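Local coordinates for thermostable carboxypeptidase 1 (Pyrococcus furiosus, PDB 1KA2), which removes amino acids one after another from the C-terminus of peptides with broad specificity, using a catalytic cobalt ion in each subunit of a homodimer, at residues G31-E35 with V36-K40; W21-G24 with H25-V29; W119-A122 with K123-D126; W218-K222 with F223-L227; E282-F286 with T287-G291. All blocks are in the same frame, centred on the assembly; numbering follows the deposited sequence.

Overall arrangement
All five contacts are local, each between side chains a few residues apart, in a mostly helical M32 metallopeptidase with one small mixed sheet. Along the chain the order is 2, 1, 3, 4, 5. Contacts 2 and 1 lie in series on helix 8-36, their centres about 15 Å apart, contact 1 at its C-terminal end; both touch the second subunit. Contact 3 closes helix 102-124 and contact 4 closes helix 209-223, about 39 Å apart between centres. Contact 5, in the loop between helices 261-278 and 295-309, meets contact 2 where F286 packs on W21. Contacts 1, 2 and 5 thus take part in the dimer interface, while contact 4 packs on the HEXXH helix 261-278.

Contact 1 of 5, residues G31-E35 with V36-K40; sequences GWDLE and VNMPK
W32 and V36 meet one helical turn apart, V36 CG2 lying over a face of the indole, offset toward its rim, 4.1 Å from the centroid of the five-membered ring. W32 sets its CG opposite the backbone N (chi1 177°), which brings the indole alongside V36 and N37. The N37 amide comes in obliquely, ND2 3.3 Å from W32 CZ3, its plane steep to the ring at 78°. The same ND2 gives a weak bond of 3.4 Å to D33 OD2. L34 and M38 point the same way, side by side, with L34 CD1 packed tightly at 3.4 Å from M38 CE. Behind these side chains, D33 O accepts two backbone donors: N37 N at 2.8 Å and M38 N at 3.0 Å, the latter bond almost straight. V36 N still makes the regular helical bond to W32 O, and N37 is the first residue to leave helical angles, so D33 O spans the exit from the helix. D33 is held further out by charge: OD1 pairs with R46, and OD2 with R250 of the second subunit. Replacing W32 with an alanine would probably leave V36 CG2 without the face it rests on and set the N37 amide freer to turn. The indole also meets R250 of its own chain in a cation-pi contact and F244 edge-to-face. This end of helix 8-36 packs L34 and M38 on helix 43-61, W32 and V36 on strand 231-235, and N37 on N37 of the second subunit.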
# COMPACT_ATOMS: atom_id res chain seq x y z
N GLY A 31 -5.42 3.39 -2.70
CA GLY A 31 -6.04 4.61 -2.21
C GLY A 31 -5.56 4.98 -0.83
O GLY A 31 -5.23 6.14 -0.57
N TRP A 32 -5.52 4.00 0.06
CA TRP A 32 -5.05 4.26 1.42
C TRP A 32 -3.63 4.81 1.38
O TRP A 32 -3.32 5.83 1.99
CB TRP A 32 -5.08 2.96 2.24
CG TRP A 32 -4.53 3.10 3.64
CD1 TRP A 32 -5.19 3.58 4.73
CD2 TRP A 32 -3.20 2.79 4.08
NE1 TRP A 32 -4.36 3.58 5.83
CE2 TRP A 32 -3.13 3.10 5.45
CE3 TRP A 32 -2.06 2.28 3.44
CZ2 TRP A 32 -1.96 2.91 6.21
CZ3 TRP A 32 -0.89 2.09 4.19
CH2 TRP A 32 -0.85 2.41 5.56
N ASP A 33 -2.76 4.12 0.65
CA ASP A 33 -1.36 4.54 0.58
C ASP A 33 -1.24 5.92 -0.05
O ASP A 33 -0.43 6.74 0.39
CB ASP A 33 -0.53 3.51 -0.21
CG ASP A 33 0.88 3.97 -0.44
OD1 ASP A 33 1.17 4.51 -1.53
OD2 ASP A 33 1.70 3.82 0.49
N LEU A 34 -2.04 6.18 -1.07
CA LEU A 34 -2.01 7.49 -1.71
C LEU A 34 -2.23 8.58 -0.65
O LEU A 34 -1.49 9.57 -0.63
CB LEU A 34 -3.07 7.56 -2.82
CG LEU A 34 -3.68 8.88 -3.32
CD1 LEU A 34 -2.75 10.05 -3.17
CD2 LEU A 34 -4.08 8.69 -4.77
N GLU A 35 -3.20 8.39 0.24
CA GLU A 35 -3.52 9.36 1.29
C GLU A 35 -2.53 9.41 2.46
O GLU A 35 -2.25 10.48 2.98
CB GLU A 35 -4.90 9.07 1.92
CG GLU A 35 -6.13 9.30 1.04
CD GLU A 35 -6.24 10.71 0.52
OE1 GLU A 35 -6.00 11.69 1.27
OE2 GLU A 35 -6.59 10.85 -0.66
N VAL A 36 -2.02 8.25 2.86
CA VAL A 36 -1.14 8.18 4.01
C VAL A 36 0.38 8.16 3.83
O VAL A 36 1.10 8.73 4.64
CB VAL A 36 -1.54 6.95 4.89
CG1 VAL A 36 -0.60 6.82 6.10
CG2 VAL A 36 -2.99 7.09 5.35
N ASN A 37 0.88 7.52 2.77
CA ASN A 37 2.33 7.43 2.61
C ASN A 37 3.00 8.00 1.37
O ASN A 37 4.11 8.54 1.46
CB ASN A 37 2.76 5.97 2.73
CG ASN A 37 2.24 5.31 3.98
OD1 ASN A 37 2.40 5.84 5.07
ND2 ASN A 37 1.63 4.14 3.84
N MET A 38 2.33 7.86 0.23
CA MET A 38 2.86 8.28 -1.07
C MET A 38 3.59 9.60 -1.20
O MET A 38 3.09 10.65 -0.80
CB MET A 38 1.73 8.24 -2.12
CG MET A 38 2.22 8.31 -3.56
SD MET A 38 0.92 8.54 -4.78
CE MET A 38 0.40 10.23 -4.39
N PRO A 39 4.82 9.57 -1.73
CA PRO A 39 5.55 10.83 -1.90
C PRO A 39 4.71 11.61 -2.88
O PRO A 39 4.17 11.02 -3.82
CB PRO A 39 6.89 10.43 -2.52
CG PRO A 39 6.96 8.94 -2.43
CD PRO A 39 5.70 8.40 -1.83
N LYS A 40 4.61 12.92 -2.71
CA LYS A 40 3.74 13.73 -3.56
C LYS A 40 3.79 13.52 -5.06
O LYS A 40 2.76 13.42 -5.71
CB LYS A 40 3.93 15.21 -3.25
CG LYS A 40 3.71 15.61 -1.78
CD LYS A 40 2.23 15.64 -1.33
CE LYS A 40 2.06 16.12 0.14
NZ LYS A 40 0.62 16.13 0.54

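Contact 2 of 5, residues W21-G24 with H25-V29; sequences WAIG and HAQSV
W21 and H25 sit on consecutive turns of helix 8-36, joined by the bond from H25 N to W21 O at 2.9 Å. Three further i to i+4 bonds continue the series: A26 N to A22 O, Q27 N to I23 O, the shortest at 2.7 Å, and S28 N to G24 O. Backbone angles stay helical throughout, G24 included. Both aromatic side chains take the same first torsion, CG opposite the backbone N (chi1 174° in W21 and 175° in H25), and therefore lean the same way along the helix. H25 CB lies over one face of the indole, offset toward its rim, 4.2 Å from the centroid of the six-membered ring. The imidazole itself is slid well aside: the planes are 27° apart and the centroids 5.4 Å, so the two rings barely overlap, and ND1 comes no nearer than 4.0 Å to W21 CH2. Beyond H25, V29 CG2 covers part of a face of the imidazole. The imidazole nitrogens bond elsewhere, ND1 to F244 O and NE2 to R46 NE of the second subunit, which fixes the rotation of the ring. W21 also meets F286 edge-to-face and packs on V48 of the second subunit. The two form an i to i+4 aromatic pair on one face of an alpha-helix, in contact through CH-pi rather than ring overlap, here on the face that helix 8-36 turns to the homodimer interface.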
# COMPACT_ATOMS: atom_id res chain seq x y z
N TRP A 21 -12.33 -9.65 -6.54
CA TRP A 21 -12.07 -9.27 -5.16
C TRP A 21 -10.61 -8.83 -4.98
O TRP A 21 -10.34 -7.85 -4.28
CB TRP A 21 -12.38 -10.43 -4.20
CG TRP A 21 -11.99 -10.13 -2.77
CD1 TRP A 21 -12.75 -9.50 -1.83
CD2 TRP A 21 -10.71 -10.34 -2.18
NE1 TRP A 21 -12.02 -9.30 -0.68
CE2 TRP A 21 -10.76 -9.81 -0.86
CE3 TRP A 21 -9.51 -10.93 -2.63
CZ2 TRP A 21 -9.66 -9.85 0.01
CZ3 TRP A 21 -8.41 -10.97 -1.75
CH2 TRP A 21 -8.50 -10.43 -0.45
N ALA A 22 -9.68 -9.54 -5.60
CA ALA A 22 -8.27 -9.20 -5.48
C ALA A 22 -7.93 -7.80 -6.03
O ALA A 22 -7.15 -7.06 -5.44
CB ALA A 22 -7.42 -10.26 -6.17
N ILE A 23 -8.51 -7.45 -7.18
CA ILE A 23 -8.26 -6.13 -7.74
C ILE A 23 -8.77 -5.09 -6.73
O ILE A 23 -8.12 -4.07 -6.52
CB ILE A 23 -8.99 -5.96 -9.10
CG1 ILE A 23 -8.39 -6.92 -10.12
CG2 ILE A 23 -8.84 -4.52 -9.61
CD1 ILE A 23 -9.07 -6.86 -11.48
N GLY A 24 -9.90 -5.37 -6.09
CA GLY A 24 -10.45 -4.45 -5.10
C GLY A 24 -9.55 -4.32 -3.88
O GLY A 24 -9.37 -3.22 -3.33
N HIS A 25 -8.99 -5.44 -3.44
CA HIS A 25 -8.07 -5.42 -2.31
C HIS A 25 -6.97 -4.46 -2.72
O HIS A 25 -6.60 -3.55 -1.98
CB HIS A 25 -7.48 -6.80 -2.12
CG HIS A 25 -6.44 -6.86 -1.05
ND1 HIS A 25 -6.75 -6.86 0.29
CD2 HIS A 25 -5.09 -6.91 -1.12
CE1 HIS A 25 -5.63 -6.91 1.00
NE2 HIS A 25 -4.61 -6.95 0.17
N ALA A 26 -6.46 -4.66 -3.92
CA ALA A 26 -5.39 -3.82 -4.45
C ALA A 26 -5.83 -2.35 -4.53
O ALA A 26 -5.08 -1.47 -4.13
CB ALA A 26 -4.97 -4.34 -5.82
N GLN A 27 -7.04 -2.08 -5.02
CA GLN A 27 -7.50 -0.68 -5.11
C GLN A 27 -7.50 0.01 -3.74
O GLN A 27 -7.11 1.16 -3.62
CB GLN A 27 -8.90 -0.60 -5.74
CG GLN A 27 -8.97 -0.85 -7.24
CD GLN A 27 -8.54 0.35 -8.09
OE1 GLN A 27 -9.11 0.60 -9.16
NE2 GLN A 27 -7.54 1.08 -7.62
N SER A 28 -7.94 -0.70 -2.71
CA SER A 28 -7.99 -0.14 -1.35
C SER A 28 -6.60 0.23 -0.85
O SER A 28 -6.37 1.31 -0.29
CB SER A 28 -8.61 -1.13 -0.37
OG SER A 28 -9.95 -1.41 -0.70
N VAL A 29 -5.66 -0.69 -1.04
CA VAL A 29 -4.30 -0.46 -0.61
C VAL A 29 -3.73 0.77 -1.33
O VAL A 29 -3.06 1.59 -0.72
CB VAL A 29 -3.42 -1.70 -0.87
CG1 VAL A 29 -1.98 -1.40 -0.51
CG2 VAL A 29 -3.93 -2.85 -0.02

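Contact 3 of 5, residues W119-A122 with K123-D126; sequences WEEA and KAKD
E121 O receives the shortest sound polar bond of this contact, 2.8 Å from K125 N, with the donor nearly on the extension of the carbonyl bond (166°). Two residues earlier, K123 N bonds to W119 O at 2.9 Å. These two bonds belong to the last turns of helix 102-124; K125 is the first residue outside helical angles, and D126 follows with positive phi. D126 N turns back only weakly, 3.4 Å from K123 O.

Among the side chains, W119 and K123 carry the contact. They lie alongside each other and point the same way, K123 CD reaching W119 CZ2 at 3.9 Å, obliquely to the indole. K123 is fully extended, every torsion from chi1 (178°) onward close to 180°, so CD passes the six-membered ring at CZ2 and the ammonium group is carried beyond it. NZ then bonds to Q408 O, and W119 NE1 to L407 O: both polar ends finish on adjacent backbone carbonyls, which probably keeps the two side chains running the same way. Further round the helix, A124 CB rests 3.6 Å from E121 O, and K125 CB lies equally near that oxygen.

F131 meets the W119 ring edge-to-face and also packs on A122, while D126 OD1 bonds to S403 OG. L407 and Q408 belong to the predicted GXXQDXHW motif of the M32 family. The contact is a helix C-terminus in which an i to i+4 tryptophan-lysine pair ties the end of helix 102-124 to the backbone of that motif's loop.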
# COMPACT_ATOMS: atom_id res chain seq x y z
N TRP A 119 -13.80 23.27 -9.58
CA TRP A 119 -14.50 23.52 -8.32
C TRP A 119 -13.45 23.86 -7.27
O TRP A 119 -13.67 24.72 -6.40
CB TRP A 119 -15.26 22.26 -7.89
CG TRP A 119 -15.65 22.26 -6.44
CD1 TRP A 119 -16.78 22.82 -5.89
CD2 TRP A 119 -14.90 21.72 -5.35
NE1 TRP A 119 -16.76 22.67 -4.53
CE2 TRP A 119 -15.62 22.00 -4.17
CE3 TRP A 119 -13.68 21.04 -5.25
CZ2 TRP A 119 -15.17 21.61 -2.90
CZ3 TRP A 119 -13.23 20.66 -4.00
CH2 TRP A 119 -13.97 20.94 -2.84
N GLU A 120 -12.31 23.18 -7.36
CA GLU A 120 -11.24 23.38 -6.40
C GLU A 120 -10.68 24.81 -6.37
O GLU A 120 -10.41 25.34 -5.30
CB GLU A 120 -10.13 22.35 -6.68
CG GLU A 120 -9.29 22.01 -5.47
CD GLU A 120 -8.43 20.75 -5.66
OE1 GLU A 120 -8.99 19.63 -5.65
OE2 GLU A 120 -7.20 20.90 -5.85
N GLU A 121 -10.51 25.43 -7.54
CA GLU A 121 -10.01 26.80 -7.56
C GLU A 121 -11.16 27.75 -7.28
O GLU A 121 -10.98 28.76 -6.61
CB GLU A 121 -9.34 27.14 -8.90
CG GLU A 121 -7.82 26.89 -8.92
CD GLU A 121 -7.08 27.62 -7.79
OE1 GLU A 121 -7.42 28.79 -7.52
OE2 GLU A 121 -6.15 27.01 -7.19
N ALA A 122 -12.35 27.40 -7.76
CA ALA A 122 -13.54 28.23 -7.54
C ALA A 122 -13.86 28.44 -6.06
O ALA A 122 -14.30 29.52 -5.66
CB ALA A 122 -14.75 27.61 -8.25
N LYS A 123 -13.64 27.40 -5.24
CA LYS A 123 -13.90 27.49 -3.80
C LYS A 123 -12.88 28.37 -3.14
O LYS A 123 -13.20 29.18 -2.28
CB LYS A 123 -13.85 26.11 -3.14
CG LYS A 123 -14.08 26.19 -1.63
CD LYS A 123 -13.98 24.83 -0.96
CE LYS A 123 -14.20 24.97 0.55
NZ LYS A 123 -14.07 23.68 1.27
N ALA A 124 -11.63 28.20 -3.54
CA ALA A 124 -10.53 28.97 -2.99
C ALA A 124 -10.61 30.46 -3.35
O ALA A 124 -10.37 31.32 -2.51
CB ALA A 124 -9.19 28.39 -3.46
N LYS A 125 -10.97 30.76 -4.60
CA LYS A 125 -11.07 32.15 -5.04
C LYS A 125 -12.50 32.69 -4.95
O LYS A 125 -12.81 33.74 -5.51
CB LYS A 125 -10.54 32.30 -6.47
CG LYS A 125 -10.31 33.76 -6.88
CD LYS A 125 -9.57 33.88 -8.20
CE LYS A 125 -9.20 35.34 -8.48
NZ LYS A 125 -8.24 35.48 -9.62
N ASP A 126 -13.36 31.97 -4.23
CA ASP A 126 -14.75 32.37 -4.05
C ASP A 126 -15.42 32.86 -5.33
O ASP A 126 -16.00 33.94 -5.35
CB ASP A 126 -14.86 33.47 -2.99
CG ASP A 126 -14.57 32.98 -1.60
OD1 ASP A 126 -15.34 32.14 -1.10
OD2 ASP A 126 -13.57 33.43 -1.00

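Contact 4 of 5, residues W218-K222 with F223-L227; sequences WILQK and FGFPL
G224, whose N bonds weakly to Q221 O at 3.1 Å, has positive phi (83°) and turns the chain so that F225 comes back against L220; it is the C-prime residue of a Schellman motif ending helix 209-223. The other signature bond runs from F225 N to L220 O at 2.9 Å. A CB on G224 would be jammed against the carbonyl O of F223. F223 N still closes the last helical bond, to I219 O at 2.9 Å. I219 and F223 point the same way, and I219 CG2 sits over a face of the phenyl ring, offset toward its rim, 4.0 Å from the centroid. I219 CG2 reaches it because it lies opposite the backbone N, beside the carbonyl carbon. L220 and F225 run alongside each other, L220 CD1 3.7 Å from F225 CD2, the methyl approaching the ring obliquely. A leucine in place of F223 would probably leave I219 CG2 without an aromatic face and open a gap beside F271, F453 and W305, whose rings meet that of F223. L220 and F225 pack on helix 261-278, which carries the HEXXH motif; F225 is about 7 Å from E270, side chain to side chain, without touching it. The chemistry is thus apolar on the buried side, with the hydrogen bonds between the segments made by backbone alone: carbonyls of I219, L220 and Q221 accept from F223, F225 and G224.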
# COMPACT_ATOMS: atom_id res chain seq x y z
N TRP A 218 -5.11 5.76 23.46
CA TRP A 218 -5.69 5.25 24.69
C TRP A 218 -7.17 4.90 24.50
O TRP A 218 -7.65 3.88 25.00
CB TRP A 218 -5.57 6.29 25.81
CG TRP A 218 -6.01 5.80 27.16
CD1 TRP A 218 -5.23 5.17 28.10
CD2 TRP A 218 -7.30 5.96 27.76
NE1 TRP A 218 -5.95 4.94 29.24
CE2 TRP A 218 -7.22 5.42 29.07
CE3 TRP A 218 -8.51 6.52 27.33
CZ2 TRP A 218 -8.32 5.41 29.95
CZ3 TRP A 218 -9.60 6.51 28.20
CH2 TRP A 218 -9.49 5.96 29.50
N ILE A 219 -7.89 5.77 23.80
CA ILE A 219 -9.30 5.52 23.57
C ILE A 219 -9.49 4.28 22.69
O ILE A 219 -10.34 3.43 22.97
CB ILE A 219 -9.99 6.73 22.91
CG1 ILE A 219 -9.99 7.90 23.90
CG2 ILE A 219 -11.41 6.38 22.48
CD1 ILE A 219 -10.66 9.16 23.38
N LEU A 220 -8.70 4.16 21.63
CA LEU A 220 -8.85 3.00 20.76
C LEU A 220 -8.56 1.69 21.50
O LEU A 220 -9.21 0.68 21.23
CB LEU A 220 -7.99 3.15 19.51
CG LEU A 220 -8.52 4.20 18.52
CD1 LEU A 220 -7.58 4.30 17.33
CD2 LEU A 220 -9.93 3.81 18.05
N GLN A 221 -7.60 1.69 22.42
CA GLN A 221 -7.30 0.47 23.17
C GLN A 221 -8.45 0.20 24.15
O GLN A 221 -8.76 -0.95 24.46
CB GLN A 221 -5.99 0.62 23.94
CG GLN A 221 -4.86 1.18 23.09
CD GLN A 221 -3.52 1.23 23.83
OE1 GLN A 221 -2.64 0.41 23.57
NE2 GLN A 221 -3.36 2.18 24.74
N LYS A 222 -9.09 1.27 24.62
CA LYS A 222 -10.22 1.10 25.53
C LYS A 222 -11.38 0.47 24.78
O LYS A 222 -12.18 -0.25 25.37
CB LYS A 222 -10.63 2.44 26.14
CG LYS A 222 -9.72 2.86 27.27
CD LYS A 222 -9.69 1.79 28.35
CE LYS A 222 -8.61 2.08 29.38
NZ LYS A 222 -8.53 1.00 30.41
N PHE A 223 -11.47 0.76 23.48
CA PHE A 223 -12.52 0.21 22.63
C PHE A 223 -12.17 -1.22 22.19
O PHE A 223 -13.01 -1.94 21.66
CB PHE A 223 -12.71 1.05 21.36
CG PHE A 223 -13.42 2.37 21.57
CD1 PHE A 223 -14.06 2.65 22.77
CD2 PHE A 223 -13.48 3.30 20.54
CE1 PHE A 223 -14.75 3.85 22.94
CE2 PHE A 223 -14.17 4.51 20.69
CZ PHE A 223 -14.81 4.78 21.89
N GLY A 224 -10.92 -1.61 22.40
CA GLY A 224 -10.51 -2.94 21.98
C GLY A 224 -10.14 -2.99 20.50
O GLY A 224 -10.15 -4.06 19.88
N PHE A 225 -9.82 -1.82 19.93
CA PHE A 225 -9.42 -1.72 18.53
C PHE A 225 -8.15 -2.57 18.44
O PHE A 225 -7.15 -2.28 19.10
CB PHE A 225 -9.15 -0.25 18.18
CG PHE A 225 -9.04 0.02 16.71
CD1 PHE A 225 -10.01 -0.43 15.83
CD2 PHE A 225 -7.98 0.77 16.21
CE1 PHE A 225 -9.94 -0.14 14.47
CE2 PHE A 225 -7.90 1.07 14.85
CZ PHE A 225 -8.89 0.61 13.98
N PRO A 226 -8.17 -3.64 17.63
CA PRO A 226 -7.04 -4.56 17.45
C PRO A 226 -5.82 -4.07 16.65
O PRO A 226 -5.53 -4.59 15.57
CB PRO A 226 -7.71 -5.78 16.83
CG PRO A 226 -8.71 -5.15 15.92
CD PRO A 226 -9.30 -4.03 16.76
N LEU A 227 -5.11 -3.10 17.21
CA LEU A 227 -3.92 -2.52 16.58
C LEU A 227 -2.78 -3.51 16.36
O LEU A 227 -2.50 -4.35 17.23
CB LEU A 227 -3.38 -1.37 17.42
CG LEU A 227 -4.15 -0.05 17.56
CD1 LEU A 227 -4.59 0.43 16.18
CD2 LEU A 227 -5.33 -0.25 18.46

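Contact 5 of 5, residues E282-F286 with T287-G291; sequences ERFMF and TPIAG
F284 and I289 cross at about a right angle over two consecutive beta turns, a type II turn from F284 to T287 and a type I turn from T287 to A290. I289 CD1 stands over one face of the phenyl ring, 3.8 Å from its centroid and 14° off the normal. It gets there because I289 CG1 takes the crowded position between backbone N and carbonyl carbon (chi1 49°), which brings CD1 over the ring. A290 CB packs against the base of the side chain, 3.8 Å from F284 CB, and Y82 also meets the F284 ring, their planes about 50° apart. F286 has a positive phi that suits the third position of the type II turn; its ring meets R18 in a cation-pi contact and packs on V48 of the second subunit, while M285 CG lies over one of its faces. P288 packs on helices 8-36 and 81-99, joining this loop to both. F284 O is gripped twice by T287: by its backbone N at 2.9 Å and, more closely, by its hydroxyl OG1 at 2.5 Å, OG1 also accepting a weak 3.5 Å bond from I289 N.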
# COMPACT_ATOMS: atom_id res chain seq x y z
N GLU A 282 -16.27 -14.29 8.90
CA GLU A 282 -15.17 -14.85 8.09
C GLU A 282 -15.54 -15.99 7.14
O GLU A 282 -14.74 -16.37 6.29
CB GLU A 282 -14.02 -15.29 8.99
CG GLU A 282 -13.42 -14.16 9.83
CD GLU A 282 -12.09 -14.54 10.44
OE1 GLU A 282 -11.85 -15.74 10.69
OE2 GLU A 282 -11.27 -13.63 10.67
N ARG A 283 -16.73 -16.55 7.27
CA ARG A 283 -17.11 -17.61 6.34
C ARG A 283 -17.45 -16.97 4.99
O ARG A 283 -17.61 -17.67 4.00
CB ARG A 283 -18.33 -18.37 6.87
CG ARG A 283 -18.08 -19.06 8.20
CD ARG A 283 -19.36 -19.64 8.77
NE ARG A 283 -20.33 -18.59 9.06
CZ ARG A 283 -21.61 -18.82 9.34
NH1 ARG A 283 -22.07 -20.06 9.37
NH2 ARG A 283 -22.42 -17.80 9.58
N PHE A 284 -17.55 -15.63 4.97
CA PHE A 284 -17.87 -14.87 3.75
C PHE A 284 -16.62 -14.23 3.11
O PHE A 284 -16.72 -13.50 2.11
CB PHE A 284 -18.89 -13.75 4.06
CG PHE A 284 -20.15 -14.23 4.76
CD1 PHE A 284 -20.50 -15.58 4.77
CD2 PHE A 284 -20.99 -13.32 5.40
CE1 PHE A 284 -21.67 -16.01 5.40
CE2 PHE A 284 -22.16 -13.74 6.04
CZ PHE A 284 -22.50 -15.08 6.04
N MET A 285 -15.45 -14.50 3.68
CA MET A 285 -14.19 -13.94 3.19
C MET A 285 -14.02 -14.19 1.68
O MET A 285 -14.24 -15.31 1.20
CB MET A 285 -13.03 -14.56 3.97
CG MET A 285 -11.75 -13.76 3.98
SD MET A 285 -10.43 -14.58 4.90
CE MET A 285 -10.84 -14.11 6.58
N PHE A 286 -13.64 -13.15 0.95
CA PHE A 286 -13.45 -13.24 -0.51
C PHE A 286 -14.75 -13.24 -1.34
O PHE A 286 -14.70 -13.36 -2.56
CB PHE A 286 -12.65 -14.50 -0.87
CG PHE A 286 -11.44 -14.69 -0.04
CD1 PHE A 286 -11.32 -15.78 0.80
CD2 PHE A 286 -10.41 -13.75 -0.08
CE1 PHE A 286 -10.19 -15.94 1.61
CE2 PHE A 286 -9.28 -13.90 0.72
CZ PHE A 286 -9.18 -15.00 1.57
N THR A 287 -15.89 -13.11 -0.67
CA THR A 287 -17.18 -13.12 -1.35
C THR A 287 -17.89 -11.77 -1.29
O THR A 287 -17.64 -10.97 -0.39
CB THR A 287 -18.14 -14.14 -0.73
OG1 THR A 287 -18.67 -13.60 0.49
CG2 THR A 287 -17.42 -15.43 -0.43
N PRO A 288 -18.80 -11.51 -2.23
CA PRO A 288 -19.55 -10.25 -2.27
C PRO A 288 -20.53 -9.96 -1.13
O PRO A 288 -21.09 -8.87 -1.08
CB PRO A 288 -20.23 -10.29 -3.64
CG PRO A 288 -20.35 -11.74 -3.93
CD PRO A 288 -19.06 -12.31 -3.45
N ILE A 289 -20.76 -10.92 -0.23
CA ILE A 289 -21.67 -10.68 0.89
C ILE A 289 -20.95 -10.17 2.13
O ILE A 289 -21.58 -9.67 3.06
CB ILE A 289 -22.51 -11.92 1.27
CG1 ILE A 289 -21.62 -13.16 1.41
CG2 ILE A 289 -23.62 -12.13 0.25
CD1 ILE A 289 -22.41 -14.41 1.82
N ALA A 290 -19.63 -10.31 2.15
CA ALA A 290 -18.85 -9.81 3.27
C ALA A 290 -18.79 -8.28 3.12
O ALA A 290 -18.73 -7.77 2.01
CB ALA A 290 -17.43 -10.39 3.23
N GLY A 291 -18.82 -7.56 4.24
CA GLY A 291 -18.75 -6.10 4.19
C GLY A 291 -20.04 -5.30 4.38
O GLY A 291 -21.12 -5.76 4.02